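Local coordinates for protein nicotinate phosphoribosyltransferase (Porphyromonas gingivalis, PDB 2IM5) that probably catalyses the ATP-dependent formation of nicotinate D-ribonucleotide from nicotinate and 5-phosphoribosyl 1-diphosphate, a step in NAD(+) biosynthesis, at residues T63-E66 against K67-L70; L130-F134 against I135-P139; D140-Q143 against V144-T148; R169-S172 against L173-D177; T180-L183 against K184-G188. One frame throughout, in Å; residues are numbered along the deposited sequence.

Interaction 1. Residues T63-E66 against K67-L70; sequences TRDE and KEFL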
# COMPACT_ATOMS: atom_id res chain seq x y z
N THR A 63 -21.62 -6.08 4.26
CA THR A 63 -22.58 -6.93 4.94
C THR A 63 -22.73 -6.42 6.37
O THR A 63 -21.97 -5.56 6.82
CB THR A 63 -22.13 -8.41 5.01
OG1 THR A 63 -21.01 -8.52 5.89
CG2 THR A 63 -21.73 -8.92 3.63
N ARG A 64 -23.72 -6.94 7.08
CA ARG A 64 -23.95 -6.54 8.46
C ARG A 64 -22.77 -6.95 9.36
O ARG A 64 -22.34 -6.18 10.21
CB ARG A 64 -25.25 -7.16 8.98
CG ARG A 64 -25.77 -6.54 10.27
CD ARG A 64 -25.77 -5.00 10.20
NE ARG A 64 -26.18 -4.51 8.88
CZ ARG A 64 -26.26 -3.22 8.55
NH1 ARG A 64 -25.97 -2.28 9.45
NH2 ARG A 64 -26.63 -2.87 7.33
N ASP A 65 -22.25 -8.15 9.15
CA ASP A 65 -21.12 -8.61 9.95
C ASP A 65 -19.87 -7.78 9.68
O ASP A 65 -19.11 -7.49 10.60
CB ASP A 65 -20.80 -10.09 9.68
CG ASP A 65 -21.83 -11.03 10.28
OD1 ASP A 65 -22.49 -10.64 11.27
OD2 ASP A 65 -21.96 -12.16 9.76
N GLU A 66 -19.67 -7.41 8.42
CA GLU A 66 -18.50 -6.61 8.07
C GLU A 66 -18.60 -5.23 8.71
O GLU A 66 -17.61 -4.70 9.20
CB GLU A 66 -18.37 -6.49 6.55
CG GLU A 66 -18.14 -7.83 5.87
CD GLU A 66 -18.01 -7.72 4.37
OE1 GLU A 66 -18.76 -6.93 3.75
OE2 GLU A 66 -17.15 -8.43 3.80
N LYS A 67 -19.80 -4.67 8.72
CA LYS A 67 -20.00 -3.36 9.33
C LYS A 67 -19.67 -3.43 10.83
O LYS A 67 -19.01 -2.55 11.36
CB LYS A 67 -21.45 -2.89 9.15
CG LYS A 67 -21.70 -1.49 9.67
CD LYS A 67 -23.17 -1.10 9.61
CE LYS A 67 -23.40 0.23 10.31
NZ LYS A 67 -24.84 0.64 10.37
N GLU A 68 -20.14 -4.48 11.50
CA GLU A 68 -19.87 -4.65 12.93
C GLU A 68 -18.37 -4.83 13.16
O GLU A 68 -17.83 -4.36 14.16
CB GLU A 68 -20.62 -5.85 13.49
CG GLU A 68 -22.11 -5.63 13.64
CD GLU A 68 -22.87 -6.91 13.98
OE1 GLU A 68 -22.42 -7.65 14.89
OE2 GLU A 68 -23.92 -7.17 13.35
N PHE A 69 -17.71 -5.53 12.24
CA PHE A 69 -16.28 -5.74 12.33
C PHE A 69 -15.55 -4.40 12.25
O PHE A 69 -14.66 -4.10 13.04
CB PHE A 69 -15.80 -6.65 11.20
CG PHE A 69 -14.31 -6.78 11.12
CD1 PHE A 69 -13.60 -7.53 12.06
CD2 PHE A 69 -13.60 -6.13 10.11
CE1 PHE A 69 -12.21 -7.64 11.99
CE2 PHE A 69 -12.22 -6.23 10.03
CZ PHE A 69 -11.52 -6.98 10.98
N LEU A 70 -15.93 -3.58 11.27
CA LEU A 70 -15.30 -2.27 11.10
C LEU A 70 -15.47 -1.42 12.36
O LEU A 70 -14.53 -0.75 12.79
CB LEU A 70 -15.89 -1.53 9.90
CG LEU A 70 -15.65 -2.15 8.52
CD1 LEU A 70 -16.32 -1.30 7.46
CD2 LEU A 70 -14.15 -2.26 8.25
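Lys67 and Arg64 run side by side in the same direction at the start of helix 64-73, and the lysine chain can be traced outward atom by atom. Its CB sits over the preceding turn, 3.6 Å from both Thr63 O and Arg64 O. Beyond CB the chain is fully extended, with CG anti to the backbone N (chi1 -176°), and this carries the methylenes along the guanidinium of Arg64. Lys67 CD lies only 3.0 Å from Arg64 NH1, a spacing too tight to be taken at face value. Lys67 CE is 3.7 Å from the same nitrogen, and Lys67 NZ ends 3.3 Å from Arg64 NH1, donor facing donor. Arg64 reaches this place because it bends at chi2 (47°) and chi3 (39°), folding back toward the helix.

The turn underneath is fixed by a capping box. Thr63, the N-cap residue, accepts Glu66 N on its OG1 at 3.1 Å, while Thr63 N donates to Glu66 OE1 at 3.0 Å, meeting that oxygen on its anti side. Glu66 OE2 has its own partner in Ser6, so both carboxylate oxygens of this buried side chain are engaged. Lys67 N to Thr63 O opens the regular series of helical bonds.

Asp86 of helix 79-87 pairs weakly with Arg64 and also touches Lys67. Two cationic ends lie close here, though their exact spacing is doubtful, and the negative charge of Asp86 would probably offset them in part.

Interaction 2. Residues L130-F134 against I135-P139; sequences LYYRF and IGAEP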
# COMPACT_ATOMS: atom_id res chain seq x y z
N LEU A 130 -6.76 -12.96 -12.69
CA LEU A 130 -7.23 -13.23 -14.05
C LEU A 130 -6.08 -13.69 -14.93
O LEU A 130 -6.25 -14.58 -15.75
CB LEU A 130 -7.82 -11.97 -14.69
CG LEU A 130 -9.26 -11.57 -14.42
CD1 LEU A 130 -9.57 -10.31 -15.25
CD2 LEU A 130 -10.22 -12.70 -14.81
N TYR A 131 -4.93 -13.06 -14.76
CA TYR A 131 -3.75 -13.38 -15.55
C TYR A 131 -3.33 -14.84 -15.44
O TYR A 131 -3.20 -15.53 -16.45
CB TYR A 131 -2.58 -12.49 -15.13
CG TYR A 131 -1.30 -12.82 -15.85
CD1 TYR A 131 -1.13 -12.50 -17.20
CD2 TYR A 131 -0.26 -13.49 -15.20
CE1 TYR A 131 0.04 -12.84 -17.88
CE2 TYR A 131 0.91 -13.83 -15.86
CZ TYR A 131 1.06 -13.50 -17.20
OH TYR A 131 2.23 -13.83 -17.85
N TYR A 132 -3.13 -15.32 -14.21
CA TYR A 132 -2.71 -16.70 -14.00
C TYR A 132 -3.76 -17.67 -14.52
O TYR A 132 -3.42 -18.71 -15.07
CB TYR A 132 -2.41 -16.93 -12.52
CG TYR A 132 -1.24 -16.08 -12.07
CD1 TYR A 132 0.04 -16.30 -12.58
CD2 TYR A 132 -1.42 -15.03 -11.17
CE1 TYR A 132 1.11 -15.50 -12.22
CE2 TYR A 132 -0.35 -14.22 -10.80
CZ TYR A 132 0.91 -14.46 -11.33
OH TYR A 132 1.96 -13.66 -10.96
N ARG A 133 -5.04 -17.33 -14.36
CA ARG A 133 -6.10 -18.19 -14.87
C ARG A 133 -5.96 -18.24 -16.39
O ARG A 133 -5.99 -19.31 -17.00
CB ARG A 133 -7.48 -17.63 -14.56
CG ARG A 133 -7.94 -17.73 -13.13
CD ARG A 133 -9.39 -17.27 -13.04
NE ARG A 133 -9.88 -17.19 -11.67
CZ ARG A 133 -11.10 -16.79 -11.35
NH1 ARG A 133 -11.96 -16.43 -12.30
NH2 ARG A 133 -11.47 -16.74 -10.08
N PHE A 134 -5.80 -17.06 -16.98
CA PHE A 134 -5.68 -16.91 -18.42
C PHE A 134 -4.58 -17.75 -19.04
O PHE A 134 -4.77 -18.36 -20.09
CB PHE A 134 -5.46 -15.44 -18.78
CG PHE A 134 -5.81 -15.10 -20.20
CD1 PHE A 134 -7.13 -15.07 -20.61
CD2 PHE A 134 -4.81 -14.80 -21.12
CE1 PHE A 134 -7.46 -14.73 -21.93
CE2 PHE A 134 -5.13 -14.46 -22.44
CZ PHE A 134 -6.46 -14.43 -22.84
N ILE A 135 -3.41 -17.78 -18.40
CA ILE A 135 -2.30 -18.55 -18.95
C ILE A 135 -2.29 -19.98 -18.42
O ILE A 135 -1.32 -20.71 -18.60
CB ILE A 135 -0.94 -17.89 -18.65
CG1 ILE A 135 -0.63 -17.95 -17.16
CG2 ILE A 135 -0.95 -16.45 -19.13
CD1 ILE A 135 0.78 -17.51 -16.82
N GLY A 136 -3.38 -20.37 -17.77
CA GLY A 136 -3.51 -21.71 -17.24
C GLY A 136 -2.58 -22.11 -16.10
O GLY A 136 -2.39 -23.30 -15.86
N ALA A 137 -2.01 -21.14 -15.39
CA ALA A 137 -1.12 -21.46 -14.28
C ALA A 137 -1.93 -21.91 -13.06
O ALA A 137 -3.04 -21.43 -12.83
CB ALA A 137 -0.27 -20.26 -13.92
N GLU A 138 -1.38 -22.85 -12.30
CA GLU A 138 -2.04 -23.36 -11.11
C GLU A 138 -1.02 -23.45 -9.99
O GLU A 138 0.16 -23.70 -10.23
CB GLU A 138 -2.65 -24.75 -11.36
CG GLU A 138 -3.82 -24.76 -12.32
CD GLU A 138 -5.02 -23.99 -11.78
OE1 GLU A 138 -4.85 -22.81 -11.38
OE2 GLU A 138 -6.14 -24.57 -11.76
N PRO A 139 -1.46 -23.24 -8.74
CA PRO A 139 -0.52 -23.31 -7.63
C PRO A 139 -0.22 -24.75 -7.19
O PRO A 139 -1.06 -25.64 -7.31
CB PRO A 139 -1.23 -22.52 -6.55
CG PRO A 139 -2.66 -22.89 -6.77
CD PRO A 139 -2.80 -22.83 -8.28
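Ala137 N donates to Tyr132 O at 2.8 Å, the shortest hydrogen bond between the end of helix 120-134 and the loop that follows it. The N-H...O angle is 138°, so the bond is noticeably bent. One residue earlier, Gly136 N reaches Arg133 O at 2.9 Å from above the carbonyl plane, 63° out of it and off the lone pairs. These two nested bonds, with Gly136 as the C-prime residue at positive phi, define a Schellman motif that ends the helix.

Hydrophobic contacts accompany the turn. The CG1 branch of Ile135 is wedged between its own backbone N and carbonyl carbon (chi1 68°), which places CG2 over one face of the Tyr131 ring, 4.3 Å from its centroid, in a CH-pi contact. CD1 of Ile135 reaches farther along the same ring, 3.8 Å from Tyr131 CE2. On the neighbouring tyrosine, Ala137 CB comes in at the ring edge, 4.2 Å from Tyr132 CD1. The phenol of Tyr132 is held far from the turn, its OH bonded to Glu343 O and Asn336 ND2, while Phe134 meets Phe46 of helix 44-56 edge-to-face.

Interaction 3. Residues D140-Q143 against V144-T148; sequences DWKQ and VEEVT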
# COMPACT_ATOMS: atom_id res chain seq x y z
N ASP A 140 1.00 -24.97 -6.71
CA ASP A 140 1.38 -26.28 -6.20
C ASP A 140 1.03 -26.20 -4.72
O ASP A 140 1.85 -25.80 -3.89
CB ASP A 140 2.88 -26.51 -6.37
CG ASP A 140 3.33 -27.80 -5.72
OD1 ASP A 140 2.48 -28.51 -5.12
OD2 ASP A 140 4.54 -28.11 -5.80
N TRP A 141 -0.20 -26.56 -4.39
CA TRP A 141 -0.66 -26.49 -3.02
C TRP A 141 0.24 -27.17 -2.01
O TRP A 141 0.33 -26.74 -0.87
CB TRP A 141 -2.08 -27.02 -2.93
CG TRP A 141 -3.05 -26.09 -3.56
CD1 TRP A 141 -3.71 -26.26 -4.74
CD2 TRP A 141 -3.44 -24.81 -3.05
NE1 TRP A 141 -4.50 -25.16 -5.00
CE2 TRP A 141 -4.35 -24.25 -3.99
CE3 TRP A 141 -3.12 -24.07 -1.90
CZ2 TRP A 141 -4.94 -23.00 -3.80
CZ3 TRP A 141 -3.70 -22.82 -1.72
CH2 TRP A 141 -4.61 -22.30 -2.67
N LYS A 142 0.92 -28.23 -2.43
CA LYS A 142 1.81 -28.94 -1.53
C LYS A 142 2.92 -27.99 -1.11
O LYS A 142 3.29 -27.93 0.06
CB LYS A 142 2.41 -30.17 -2.21
CG LYS A 142 3.34 -30.97 -1.31
CD LYS A 142 3.72 -32.31 -1.93
CE LYS A 142 4.53 -33.15 -0.96
NZ LYS A 142 4.76 -34.53 -1.48
N GLN A 143 3.45 -27.26 -2.07
CA GLN A 143 4.51 -26.31 -1.77
C GLN A 143 3.99 -25.13 -0.96
O GLN A 143 4.65 -24.66 -0.03
CB GLN A 143 5.15 -25.77 -3.05
CG GLN A 143 6.28 -24.80 -2.73
CD GLN A 143 6.89 -24.18 -3.95
OE1 GLN A 143 7.31 -24.88 -4.88
NE2 GLN A 143 6.97 -22.85 -3.97
N VAL A 144 2.80 -24.64 -1.31
CA VAL A 144 2.21 -23.53 -0.58
C VAL A 144 2.11 -23.93 0.90
O VAL A 144 2.57 -23.20 1.77
CB VAL A 144 0.79 -23.19 -1.11
CG1 VAL A 144 0.15 -22.14 -0.24
CG2 VAL A 144 0.88 -22.70 -2.55
N GLU A 145 1.51 -25.09 1.16
CA GLU A 145 1.36 -25.59 2.52
C GLU A 145 2.71 -25.64 3.24
O GLU A 145 2.87 -25.08 4.33
CB GLU A 145 0.76 -27.00 2.51
CG GLU A 145 -0.68 -27.10 2.05
CD GLU A 145 -1.66 -26.52 3.05
OE1 GLU A 145 -1.47 -26.75 4.27
OE2 GLU A 145 -2.64 -25.86 2.63
N GLU A 146 3.68 -26.30 2.61
CA GLU A 146 5.01 -26.48 3.17
C GLU A 146 5.89 -25.25 3.39
O GLU A 146 6.40 -25.04 4.49
CB GLU A 146 5.79 -27.50 2.34
CG GLU A 146 5.35 -28.94 2.59
CD GLU A 146 6.02 -29.94 1.65
OE1 GLU A 146 7.26 -29.85 1.45
OE2 GLU A 146 5.30 -30.82 1.12
N VAL A 147 6.08 -24.44 2.36
CA VAL A 147 6.93 -23.26 2.52
C VAL A 147 6.32 -22.20 3.45
O VAL A 147 7.04 -21.51 4.16
CB VAL A 147 7.25 -22.58 1.16
CG1 VAL A 147 7.93 -23.58 0.24
CG2 VAL A 147 5.97 -22.05 0.52
N THR A 148 5.00 -22.08 3.44
CA THR A 148 4.34 -21.10 4.29
C THR A 148 4.53 -21.51 5.75
O THR A 148 4.79 -20.67 6.62
CB THR A 148 2.83 -20.99 3.96
OG1 THR A 148 2.67 -20.72 2.56
CG2 THR A 148 2.19 -19.87 4.77
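Trp141, Lys142 and Gln143 each meet a side chain three or four residues farther along, in the first turns of helix 141-157, whose N-cap is Asp140. Lys142 and Glu146 lie alongside each other: the extended lysine passes the acid with its methylenes, Glu146 OE2 standing 3.1 Å from Lys142 CG and 3.2 Å from Lys142 CE. The charged ends stay apart, with Lys142 NZ 4.6 Å from Glu146 OE2, too far for direct ion pairing. On another side of the helix Gln143 crosses Val147 at a slant. Its CG, anti to the backbone N (chi1 -179°), packs 3.6 Å from Val147 CG1. The third pair is apolar, Trp141 CE3 of the indole lying 4.1 Å from Val144 CB, with both side chains pointing the same way.

Beneath these pairs, i to i+4 backbone bonds set the spacing, the straightest being Glu145 N to Trp141 O at 173°. Asp140 OD1 accepts weakly from both Lys142 N and Gln143 N, which is the geometric evidence for the cap.

A second shell holds the outer groups. Arg178 of helix 173-186 forms a salt bridge with Glu145, Asp337 O takes a weak bond from Gln143 NE2, and Val144 and Val147 rest on the loop at Val338 and Asp337. Thr148, at the end of 144-148, reaches back to grip Val144 O twice: Thr148 OG1 donates to it at 2.6 Å and Thr148 N at 3.2 Å, arriving from opposite faces of the carbonyl plane.

Interaction 4. Residues R169-S172 against L173-D177; sequences RRFS and LEVED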
# COMPACT_ATOMS: atom_id res chain seq x y z
N ARG A 169 -0.51 -8.22 -5.46
CA ARG A 169 0.14 -9.15 -6.38
C ARG A 169 -0.03 -10.62 -6.03
O ARG A 169 0.72 -11.47 -6.51
CB ARG A 169 1.63 -8.83 -6.49
CG ARG A 169 1.88 -7.51 -7.18
CD ARG A 169 3.35 -7.20 -7.31
NE ARG A 169 3.53 -5.90 -7.93
CZ ARG A 169 4.72 -5.37 -8.21
NH1 ARG A 169 5.83 -6.04 -7.92
NH2 ARG A 169 4.80 -4.17 -8.77
N ARG A 170 -1.03 -10.92 -5.21
CA ARG A 170 -1.30 -12.30 -4.82
C ARG A 170 -1.60 -13.16 -6.06
O ARG A 170 -2.07 -12.64 -7.08
CB ARG A 170 -2.49 -12.35 -3.87
CG ARG A 170 -3.82 -11.95 -4.50
CD ARG A 170 -4.91 -11.81 -3.45
NE ARG A 170 -6.21 -11.47 -4.02
CZ ARG A 170 -7.25 -11.06 -3.30
NH1 ARG A 170 -7.14 -10.94 -1.98
NH2 ARG A 170 -8.39 -10.75 -3.90
N PHE A 171 -1.33 -14.46 -5.97
CA PHE A 171 -1.61 -15.36 -7.09
C PHE A 171 -3.13 -15.40 -7.25
O PHE A 171 -3.65 -15.38 -8.37
CB PHE A 171 -1.09 -16.77 -6.79
CG PHE A 171 -1.28 -17.74 -7.93
CD1 PHE A 171 -0.34 -17.83 -8.95
CD2 PHE A 171 -2.40 -18.55 -7.98
CE1 PHE A 171 -0.52 -18.72 -10.02
CE2 PHE A 171 -2.60 -19.44 -9.04
CZ PHE A 171 -1.66 -19.52 -10.06
N SER A 172 -3.83 -15.46 -6.13
CA SER A 172 -5.30 -15.49 -6.12
C SER A 172 -5.78 -15.25 -4.69
O SER A 172 -5.00 -15.33 -3.74
CB SER A 172 -5.81 -16.85 -6.58
OG SER A 172 -5.40 -17.87 -5.69
N LEU A 173 -7.07 -14.97 -4.55
CA LEU A 173 -7.67 -14.74 -3.23
C LEU A 173 -7.50 -16.03 -2.43
O LEU A 173 -7.16 -16.01 -1.24
CB LEU A 173 -9.17 -14.45 -3.38
CG LEU A 173 -9.95 -13.71 -2.28
CD1 LEU A 173 -11.38 -14.25 -2.26
CD2 LEU A 173 -9.32 -13.88 -0.92
N GLU A 174 -7.75 -17.15 -3.09
CA GLU A 174 -7.65 -18.47 -2.48
C GLU A 174 -6.26 -18.72 -1.91
O GLU A 174 -6.12 -19.23 -0.80
CB GLU A 174 -8.01 -19.53 -3.51
CG GLU A 174 -7.95 -20.95 -3.01
CD GLU A 174 -8.53 -21.92 -4.01
OE1 GLU A 174 -8.13 -21.87 -5.19
OE2 GLU A 174 -9.39 -22.73 -3.61
N VAL A 175 -5.23 -18.35 -2.66
CA VAL A 175 -3.87 -18.53 -2.16
C VAL A 175 -3.58 -17.61 -0.96
O VAL A 175 -3.04 -18.07 0.05
CB VAL A 175 -2.83 -18.26 -3.27
CG1 VAL A 175 -1.44 -18.17 -2.68
CG2 VAL A 175 -2.89 -19.38 -4.32
N GLU A 176 -3.96 -16.33 -1.05
CA GLU A 176 -3.71 -15.42 0.07
C GLU A 176 -4.49 -15.89 1.30
O GLU A 176 -4.00 -15.82 2.42
CB GLU A 176 -4.11 -13.97 -0.26
CG GLU A 176 -3.99 -13.04 0.96
CD GLU A 176 -4.29 -11.55 0.68
OE1 GLU A 176 -5.04 -11.22 -0.28
OE2 GLU A 176 -3.79 -10.71 1.47
N ASP A 177 -5.71 -16.37 1.07
CA ASP A 177 -6.57 -16.84 2.16
C ASP A 177 -5.92 -18.00 2.91
O ASP A 177 -5.80 -17.97 4.13
CB ASP A 177 -7.92 -17.29 1.59
CG ASP A 177 -8.95 -17.55 2.68
OD1 ASP A 177 -8.57 -17.87 3.82
OD2 ASP A 177 -10.16 -17.45 2.39
O HOH W 1 -5.82 -20.25 -7.05
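Arg170 lays one face of its guanidinium on the first turn of helix 173-186, with Leu173 CA 3.6 Å above the plane and over its centre. At the edge Arg170 NH1 donates to Glu176 OE1 at 2.7 Å in a salt bridge only 4° out of the guanidinium plane and nearly along the C-O axis of the acceptor. The carboxylate itself is turned 69° from that plane, and OE1 is the oxygen that makes the bond. Arg170 NH2 has a second acid, Asp9, and binding by these two carboxylates would limit rotation of the guanidinium. Phe171 is the other flat group; its CD2 meets Val175 CG2 at 3.8 Å, water 1 lies in the plane at its edge, and the ring stacks with Tyr132.

Next in the chain, Ser172 is the N-cap. With OG between its backbone N and carbonyl carbon (chi1 63°), the hydroxyl accepts Val175 N at 3.1 Å and also bonds water 1 at 2.8 Å. Ser172 O accepts Glu176 N, the first i to i+4 bond.

The cap ends the loop that leads from strand 162-164 of the parallel barrel-type sheet into helix 173-186. Glu129 of helix 120-134 accepts from Leu173 N, Trp141 of helix 141-157 packs against Glu174 and Val175, and helix 197-203 meets Glu176 and Asp177.

Interaction 5. Residues T180-L183 against K184-G188; sequences TDIL and KQYAG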
# COMPACT_ATOMS: atom_id res chain seq x y z
N THR A 180 -2.62 -17.03 4.71
CA THR A 180 -2.91 -16.29 5.93
C THR A 180 -3.30 -17.27 7.03
O THR A 180 -2.89 -17.13 8.18
CB THR A 180 -4.07 -15.30 5.71
OG1 THR A 180 -3.69 -14.35 4.71
CG2 THR A 180 -4.40 -14.56 7.01
N ASP A 181 -4.11 -18.26 6.67
CA ASP A 181 -4.56 -19.27 7.62
C ASP A 181 -3.38 -20.05 8.19
O ASP A 181 -3.30 -20.28 9.40
CB ASP A 181 -5.52 -20.24 6.94
CG ASP A 181 -6.35 -21.03 7.93
OD1 ASP A 181 -5.83 -21.33 9.03
OD2 ASP A 181 -7.51 -21.35 7.61
N ILE A 182 -2.46 -20.45 7.31
CA ILE A 182 -1.29 -21.20 7.73
C ILE A 182 -0.37 -20.37 8.62
O ILE A 182 0.11 -20.84 9.65
CB ILE A 182 -0.49 -21.69 6.51
CG1 ILE A 182 -1.36 -22.64 5.68
CG2 ILE A 182 0.79 -22.38 6.96
CD1 ILE A 182 -0.75 -23.03 4.35
N LEU A 183 -0.11 -19.13 8.22
CA LEU A 183 0.77 -18.27 9.00
C LEU A 183 0.20 -18.04 10.40
O LEU A 183 0.92 -18.06 11.38
CB LEU A 183 0.98 -16.93 8.28
CG LEU A 183 1.91 -17.03 7.07
CD1 LEU A 183 1.96 -15.71 6.31
CD2 LEU A 183 3.31 -17.41 7.56
N LYS A 184 -1.11 -17.83 10.47
CA LYS A 184 -1.76 -17.61 11.75
C LYS A 184 -1.53 -18.82 12.65
O LYS A 184 -1.34 -18.69 13.85
CB LYS A 184 -3.27 -17.42 11.56
CG LYS A 184 -4.01 -17.18 12.86
CD LYS A 184 -5.51 -17.30 12.70
CE LYS A 184 -6.21 -17.11 14.04
NZ LYS A 184 -7.68 -17.21 13.93
N GLN A 185 -1.54 -19.99 12.03
CA GLN A 185 -1.36 -21.26 12.74
C GLN A 185 0.08 -21.54 13.18
O GLN A 185 0.30 -22.13 14.24
CB GLN A 185 -1.85 -22.39 11.83
CG GLN A 185 -2.04 -23.73 12.53
CD GLN A 185 -2.41 -24.84 11.55
OE1 GLN A 185 -3.20 -24.64 10.63
NE2 GLN A 185 -1.84 -26.03 11.77
N TYR A 186 1.06 -21.10 12.40
CA TYR A 186 2.46 -21.38 12.73
C TYR A 186 3.36 -20.23 13.14
O TYR A 186 4.43 -20.47 13.71
CB TYR A 186 3.11 -22.12 11.56
CG TYR A 186 2.54 -23.49 11.32
CD1 TYR A 186 2.93 -24.58 12.10
CD2 TYR A 186 1.60 -23.71 10.32
CE1 TYR A 186 2.40 -25.86 11.88
CE2 TYR A 186 1.06 -24.97 10.09
CZ TYR A 186 1.47 -26.04 10.88
OH TYR A 186 0.95 -27.29 10.65
N ALA A 187 2.97 -18.99 12.86
CA ALA A 187 3.82 -17.85 13.20
C ALA A 187 3.76 -17.42 14.67
O ALA A 187 4.60 -16.65 15.12
CB ALA A 187 3.50 -16.67 12.30
N GLY A 188 2.77 -17.91 15.40
CA GLY A 188 2.64 -17.53 16.79
C GLY A 188 2.41 -16.03 16.92
O GLY A 188 1.67 -15.44 16.14
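Tyr186 and Ile182 make the side-chain contact across the last turns of helix 173-186, and both backbone and side chains contribute. Among the hydrogen bonds, four follow the i to i+4 pattern. Lys184 N to Thr180 O (3.0 Å) and Gln185 N to Asp181 O (3.2 Å) are ordinary, and Tyr186 N meets Ile182 O at 2.9 Å. Ala187 N gives the shortest, 2.7 Å to Leu183 O. That oxygen is shared, since Tyr186 N also makes a weak bond to Leu183 O, strongly bent at 126°. Gly188 then leaves helical geometry with positive phi (61°).

The apolar contact is a slanted crossing. In Ile182 the CG2 methyl is anti to the backbone N and reaches the phenol ring, 3.7 Å from Tyr186 CD2. Ile182 O lies near the ring plane at its edge, 3.3 Å from the same CD2, so one corner of the ring sees both the methyl and the carbonyl. Gln185 CG lies above one face of that ring, offset toward its rim.

Polar groups find partners beyond the segment: Thr180 OG1 bonds Glu176 O, and Lys184 NZ donates to His203 O.

This helix is the connection in a beta-alpha-beta unit of the barrel-type sheet, between strands 162-164 and 191-194. Thr180 and Leu183 pack on Ile164 and Ala187 on Phe162, Ile182 and Leu183 face helix 141-157, and Thr180 and Asp181 touch helix 197-203.

From the N terminus, the five contacts come in series, each closing only a local turn, with none nested or crossed. Interaction 1 caps helix 64-73 in the N-terminal domain and stands apart, its nearest atoms about 10 Å from interaction 4. Interaction 2 ends helix 120-134, and interaction 3 begins helix 141-157 directly after it. Interactions 4 and 5 lie at the two ends of helix 173-186. Packing joins these later contacts: Phe171 meets the loop at Ala137-Pro139, Trp141 reaches the helix start at 173-177, Thr148 rests on Ile182 and Leu183, and Glu145 on Ile182. Helices 120-134 and 141-157 are thereby tied to the helix following strand 162-164.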